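Local coordinates for protein Lys-gingipain W83 (PDB 4ITC) that cleaves proteins after lysine as a secreted cysteine protease, and through calcium-binding adhesin domains, one of which forms this chain, interacts with erythrocytes and albumin, at residues D24-K29 against Y46-G51; F50-I55 against D158-D163. All blocks are in the same frame, centred on the assembly; numbering follows the deposited sequence.

Interaction 1 of 2, residues D24-K29 against Y46-G51. With CA (calcium ion), chain B.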
loop_
_atom_site.group_PDB
_atom_site.type_symbol
_atom_site.label_atom_id
_atom_site.label_comp_id
_atom_site.label_asym_id
_atom_site.label_seq_id
_atom_site.Cartn_x
_atom_site.Cartn_y
_atom_site.Cartn_z
ATOM N N ASP A 24 3.874 7.315 15.597
ATOM C CA ASP A 24 2.586 7.821 16.168
ATOM C C ASP A 24 1.622 6.746 16.638
ATOM O O ASP A 24 0.541 7.049 17.160
ATOM C CB ASP A 24 1.914 8.816 15.201
ATOM C CG ASP A 24 1.357 8.163 13.910
ATOM O OD1 ASP A 24 1.611 6.954 13.707
ATOM O OD2 ASP A 24 0.728 8.888 13.146
ATOM N N GLY A 25 1.958 5.488 16.424
ATOM C CA GLY A 25 1.101 4.401 16.818
ATOM C C GLY A 25 0.062 3.985 15.794
ATOM O O GLY A 25 -0.809 3.151 16.075
ATOM N N HIS A 26 0.113 4.633 14.628
ATOM C CA HIS A 26 -0.791 4.351 13.517
ATOM C C HIS A 26 0.025 3.839 12.341
ATOM O O HIS A 26 0.936 4.501 11.905
ATOM C CB HIS A 26 -1.518 5.617 13.068
ATOM C CG HIS A 26 -2.330 6.238 14.139
ATOM N ND1 HIS A 26 -3.639 5.893 14.367
ATOM C CD2 HIS A 26 -2.033 7.219 15.018
ATOM C CE1 HIS A 26 -4.093 6.596 15.392
ATOM N NE2 HIS A 26 -3.140 7.412 15.794
ATOM N N GLY A 27 -0.291 2.641 11.861
ATOM C CA GLY A 27 0.416 2.055 10.718
ATOM C C GLY A 27 -0.573 1.513 9.712
ATOM O O GLY A 27 -1.784 1.808 9.753
ATOM N N TRP A 28 -0.066 0.641 8.848
ATOM C CA TRP A 28 -0.935 -0.080 7.915
ATOM C C TRP A 28 -1.836 -1.014 8.737
ATOM O O TRP A 28 -1.353 -1.667 9.678
ATOM C CB TRP A 28 -0.127 -0.918 6.910
ATOM C CG TRP A 28 0.555 -0.087 5.855
ATOM C CD1 TRP A 28 1.838 0.418 5.867
ATOM C CD2 TRP A 28 -0.016 0.307 4.613
ATOM N NE1 TRP A 28 2.068 1.126 4.723
ATOM C CE2 TRP A 28 0.953 1.055 3.917
ATOM C CE3 TRP A 28 -1.273 0.110 4.026
ATOM C CZ2 TRP A 28 0.720 1.592 2.658
ATOM C CZ3 TRP A 28 -1.518 0.642 2.783
ATOM C CH2 TRP A 28 -0.523 1.399 2.104
ATOM N N LYS A 29 -3.108 -1.070 8.381
ATOM C CA LYS A 29 -4.153 -1.759 9.166
ATOM C C LYS A 29 -5.022 -2.564 8.212
ATOM O O LYS A 29 -5.187 -2.216 7.061
ATOM C CB LYS A 29 -5.049 -0.719 9.838
ATOM C CG LYS A 29 -4.407 0.025 10.961
ATOM C CD LYS A 29 -5.267 1.209 11.359
ATOM C CE LYS A 29 -4.593 2.058 12.407
ATOM N NZ LYS A 29 -5.532 3.101 12.899
ATOM N N TYR A 46 -5.053 -0.590 4.683
ATOM C CA TYR A 46 -5.097 0.851 4.526
ATOM C C TYR A 46 -4.182 1.541 5.522
ATOM O O TYR A 46 -3.776 0.974 6.551
ATOM C CB TYR A 46 -6.510 1.389 4.671
ATOM C CG TYR A 46 -7.053 1.360 6.078
ATOM C CD1 TYR A 46 -7.565 0.185 6.623
ATOM C CD2 TYR A 46 -7.084 2.494 6.844
ATOM C CE1 TYR A 46 -8.091 0.168 7.880
ATOM C CE2 TYR A 46 -7.608 2.493 8.129
ATOM C CZ TYR A 46 -8.106 1.313 8.651
ATOM O OH TYR A 46 -8.641 1.300 9.944
ATOM N N SER A 47 -3.803 2.773 5.176
ATOM C CA SER A 47 -2.973 3.600 6.013
ATOM C C SER A 47 -3.530 5.019 5.981
ATOM O O SER A 47 -3.996 5.516 4.949
ATOM C CB SER A 47 -1.537 3.560 5.520
ATOM O OG SER A 47 -0.695 4.414 6.249
ATOM N N GLU A 48 -3.502 5.678 7.149
ATOM C CA GLU A 48 -4.178 6.947 7.394
ATOM C C GLU A 48 -3.257 8.161 7.312
ATOM O O GLU A 48 -2.205 8.219 7.981
ATOM C CB GLU A 48 -4.768 6.917 8.807
ATOM C CG GLU A 48 -5.801 5.827 9.012
ATOM C CD GLU A 48 -5.976 5.471 10.471
ATOM O OE1 GLU A 48 -7.136 5.654 10.950
ATOM O OE2 GLU A 48 -4.983 5.066 11.146
ATOM N N SER A 49 -3.703 9.198 6.588
ATOM C CA SER A 49 -3.157 10.543 6.754
ATOM C C SER A 49 -4.050 11.478 7.559
ATOM O O SER A 49 -3.654 12.620 7.833
ATOM C CB SER A 49 -2.846 11.159 5.381
ATOM O OG SER A 49 -4.008 11.552 4.730
ATOM N N PHE A 50 -5.233 10.988 7.934
ATOM C CA PHE A 50 -6.182 11.671 8.814
ATOM C C PHE A 50 -6.970 10.558 9.475
ATOM O O PHE A 50 -7.429 9.647 8.794
ATOM C CB PHE A 50 -7.117 12.551 7.988
ATOM C CG PHE A 50 -8.142 13.324 8.816
ATOM C CD1 PHE A 50 -9.352 12.748 9.121
ATOM C CD2 PHE A 50 -7.830 14.563 9.333
ATOM C CE1 PHE A 50 -10.292 13.428 9.887
ATOM C CE2 PHE A 50 -8.755 15.257 10.103
ATOM C CZ PHE A 50 -9.974 14.679 10.366
ATOM N N GLY A 51 -7.153 10.656 10.786
ATOM C CA GLY A 51 -7.915 9.627 11.537
ATOM C C GLY A 51 -9.275 10.183 11.986
ATOM O O GLY A 51 -9.396 11.333 12.403
HETATM CA CA CA B . 2.635 6.079 11.727
HETATM O O HOH W 1 1.014 7.663 10.841
HETATM O O HOH W 2 -2.828 4.336 9.741
HETATM O O HOH W 3 -8.608 3.294 11.895
#
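E48 OE2 is gripped from two sources: K29 NZ makes a salt bridge to it at 2.7 Å, and a water donates to it. The lysine nitrogen meets the oxygen from above the carboxylate plane, 37° out of it. The contact lies in the beta sandwich of the K1 cleaved adhesin domain, where a calcium-binding loop runs into strand 29-32 and pairs with strand 43-48. K29 and Y46 form an antiparallel hydrogen-bonded pair. K29 N gives to Y46 O at 2.8 Å, and Y46 N gives back to K29 O at 2.9 Å. The K29 side chain then runs over the Y46 ring, with CB above one face, 4.1 Å from the ring centroid. Beyond CG the chain stays extended (chi2 168°, chi3 -175°), which carries NZ past the tyrosine to E48. One water joins K29 NZ, Y46 OH and E48 OE1. The water on E48 OE2 also accepts from E48 N and gives to G27 O, so it ties the loop to the end of strand 43-48. On the other side of the strand, S47 CB sits over the W28 six-membered ring in a CH-pi contact, 3.7 Å from its centroid. S47 OG is hydrogen-bonded to H153 and N62. N62 is also a calcium ligand, so S47 is a second-shell residue of the calcium site. D20, D22 and N62 complete the site with D24, H26 and a water. D24 OD1 binds calcium at 2.4 Å and accepts from H26 N in an Asx turn. The water on calcium also donates to D24 OD2. These bonds would help hold the carboxylate and the next backbone ligand in place: H26 O lies 2.3 Å from the calcium.

Interaction 2 of 2, residues F50-I55 against D158-D163. With GAI (guanidine), chain E.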
loop_
_atom_site.group_PDB
_atom_site.type_symbol
_atom_site.label_atom_id
_atom_site.label_comp_id
_atom_site.label_asym_id
_atom_site.label_seq_id
_atom_site.Cartn_x
_atom_site.Cartn_y
_atom_site.Cartn_z
ATOM N N PHE A 50 -5.233 10.988 7.934
ATOM C CA PHE A 50 -6.182 11.671 8.814
ATOM C C PHE A 50 -6.970 10.558 9.475
ATOM O O PHE A 50 -7.429 9.647 8.794
ATOM C CB PHE A 50 -7.117 12.551 7.988
ATOM C CG PHE A 50 -8.142 13.324 8.816
ATOM C CD1 PHE A 50 -9.352 12.748 9.121
ATOM C CD2 PHE A 50 -7.830 14.563 9.333
ATOM C CE1 PHE A 50 -10.292 13.428 9.887
ATOM C CE2 PHE A 50 -8.755 15.257 10.103
ATOM C CZ PHE A 50 -9.974 14.679 10.366
ATOM N N GLY A 51 -7.153 10.656 10.786
ATOM C CA GLY A 51 -7.915 9.627 11.537
ATOM C C GLY A 51 -9.275 10.183 11.986
ATOM O O GLY A 51 -9.396 11.333 12.403
ATOM N N LEU A 52 -10.275 9.335 11.897
ATOM C CA LEU A 52 -11.621 9.645 12.419
ATOM C C LEU A 52 -11.661 9.803 13.929
ATOM O O LEU A 52 -10.738 9.410 14.638
ATOM C CB LEU A 52 -12.551 8.524 12.043
ATOM C CG LEU A 52 -12.818 8.408 10.536
ATOM C CD1 LEU A 52 -13.717 7.244 10.205
ATOM C CD2 LEU A 52 -13.361 9.715 9.993
ATOM N N GLY A 53 -12.753 10.389 14.419
ATOM C CA GLY A 53 -13.039 10.365 15.854
ATOM C C GLY A 53 -12.206 11.282 16.719
ATOM O O GLY A 53 -12.174 11.104 17.945
ATOM N N GLY A 54 -11.524 12.259 16.119
ATOM C CA GLY A 54 -10.719 13.204 16.871
ATOM C C GLY A 54 -9.230 12.896 16.788
ATOM O O GLY A 54 -8.398 13.640 17.299
ATOM N N ILE A 55 -8.880 11.809 16.100
ATOM C CA ILE A 55 -7.470 11.493 15.896
ATOM C C ILE A 55 -6.846 12.653 15.125
ATOM O O ILE A 55 -5.800 13.172 15.514
ATOM C CB ILE A 55 -7.269 10.204 15.092
ATOM C CG1 ILE A 55 -7.836 8.977 15.834
ATOM C CG2 ILE A 55 -5.792 10.012 14.761
ATOM C CD1 ILE A 55 -7.107 8.544 17.074
ATOM N N ASP A 158 -3.155 14.926 5.931
ATOM C CA ASP A 158 -4.419 15.645 5.883
ATOM C C ASP A 158 -5.274 15.367 4.668
ATOM O O ASP A 158 -5.947 16.241 4.153
ATOM C CB ASP A 158 -4.155 17.176 6.041
ATOM C CG ASP A 158 -5.399 17.934 6.332
ATOM O OD1 ASP A 158 -6.337 17.395 6.966
ATOM O OD2 ASP A 158 -5.437 19.132 5.969
ATOM N N MET A 159 -5.303 14.100 4.262
ATOM C CA MET A 159 -6.212 13.630 3.232
ATOM C C MET A 159 -7.149 12.639 3.900
ATOM O O MET A 159 -7.993 13.058 4.740
ATOM C CB MET A 159 -5.438 13.125 2.027
ATOM C CG MET A 159 -4.849 14.288 1.225
ATOM S SD MET A 159 -6.127 15.163 0.310
ATOM C CE MET A 159 -5.322 16.781 0.039
ATOM N N PHE A 160 -7.020 11.346 3.634
ATOM C CA PHE A 160 -7.823 10.387 4.423
ATOM C C PHE A 160 -7.067 9.073 4.534
ATOM O O PHE A 160 -6.220 8.945 5.407
ATOM C CB PHE A 160 -9.266 10.266 3.928
ATOM C CG PHE A 160 -10.187 9.567 4.890
ATOM C CD1 PHE A 160 -10.266 9.986 6.206
ATOM C CD2 PHE A 160 -10.951 8.503 4.490
ATOM C CE1 PHE A 160 -11.141 9.366 7.108
ATOM C CE2 PHE A 160 -11.833 7.861 5.398
ATOM C CZ PHE A 160 -11.907 8.290 6.697
ATOM N N TYR A 161 -7.404 8.093 3.729
ATOM C CA TYR A 161 -6.661 6.819 3.674
ATOM C C TYR A 161 -6.198 6.512 2.277
ATOM O O TYR A 161 -6.859 6.854 1.295
ATOM C CB TYR A 161 -7.449 5.589 4.108
ATOM C CG TYR A 161 -8.371 5.647 5.285
ATOM C CD1 TYR A 161 -8.168 6.545 6.348
ATOM C CD2 TYR A 161 -9.414 4.732 5.369
ATOM C CE1 TYR A 161 -9.044 6.551 7.419
ATOM C CE2 TYR A 161 -10.284 4.723 6.448
ATOM C CZ TYR A 161 -10.090 5.635 7.462
ATOM O OH TYR A 161 -10.892 5.680 8.603
ATOM N N ILE A 162 -5.065 5.804 2.205
ATOM C CA ILE A 162 -4.702 5.033 1.052
ATOM C C ILE A 162 -5.044 3.568 1.333
ATOM O O ILE A 162 -4.722 3.035 2.404
ATOM C CB ILE A 162 -3.200 5.211 0.656
ATOM C CG1 ILE A 162 -2.888 4.440 -0.637
ATOM C CG2 ILE A 162 -2.237 4.884 1.778
ATOM C CD1 ILE A 162 -1.509 4.773 -1.168
ATOM N N ASP A 163 -5.662 2.919 0.361
ATOM C CA ASP A 163 -6.016 1.521 0.454
ATOM C C ASP A 163 -5.186 0.736 -0.588
ATOM O O ASP A 163 -5.000 1.191 -1.705
ATOM C CB ASP A 163 -7.471 1.301 0.115
ATOM C CG ASP A 163 -8.478 2.081 0.950
ATOM O OD1 ASP A 163 -8.184 2.700 2.002
ATOM O OD2 ASP A 163 -9.680 2.041 0.486
HETATM C C GAI E . -8.161 18.869 3.089
HETATM N N1 GAI E . -9.014 19.518 2.408
HETATM N N2 GAI E . -7.938 19.147 4.358
HETATM N N3 GAI E . -7.509 17.943 2.431
HETATM O O HOH W 4 -9.692 6.633 10.893
#
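F50 and L52 meet M159, F160 and Y161 mainly through van der Waals contacts. L52 CD2 comes to the edge of the F160 ring, near its plane, 3.7 Å from CE1. L52 CD1 meets the hydroxyl end of Y161, and the two side chains cross at about a right angle. The F50 and F160 rings touch through their CD1 atoms at 4.1 Å. F50 CB packs on M159 O at 3.4 Å. F50 O lies at the edge of the Y161 ring, in its plane. Within 158-163, F160 CE2 sits 3.5 Å above the plane of the Y161 ring, over its centre.

Polar links are few. F50 N makes a weak hydrogen bond of 3.4 Å to F160 O. A water accepts from L52 N and is hydrogen-bonded to Y161 OH, bridging the two segments.

A third group involves bound guanidine. Its N3 gives to D158 O at 2.9 Å, and N2 gives to D158 OD2 at 3.0 Å. The D158 carboxylate lies alongside the F50 ring, with OD1 4.0 Å from F50 CD2.

Within the fold, L52 to I55 form a type I' turn with glycines at its two central positions. This turn joins the small antiparallel pair 50-51 and 56-57. V57 on the second strand touches F50 and D158, while Y161 begins long strand 161-171 and touches E48 of strand 43-48.

How the interactions relate
Segment 50-55 starts where 46-51 ends, so interactions 1 and 2 share F50 and G51. Interaction 1 is partly buried, whereas interaction 2 is a surface contact farther from the centre of the domain. Both reach the same antiparallel sheet, in which strands 43-48 and 161-171 are neighbours. S49 joins them directly: its N and OG are probably hydrogen-bonded to F160 O and M159 N. Y46 CB also packs on I162 O and D163 OD1. The chemistry differs with place. Interaction 1 combines strand pairing, a salt bridge and a calcium site. Interaction 2 relies on aromatic and aliphatic side chains, with one weak direct backbone bond, where strand 161-171 begins.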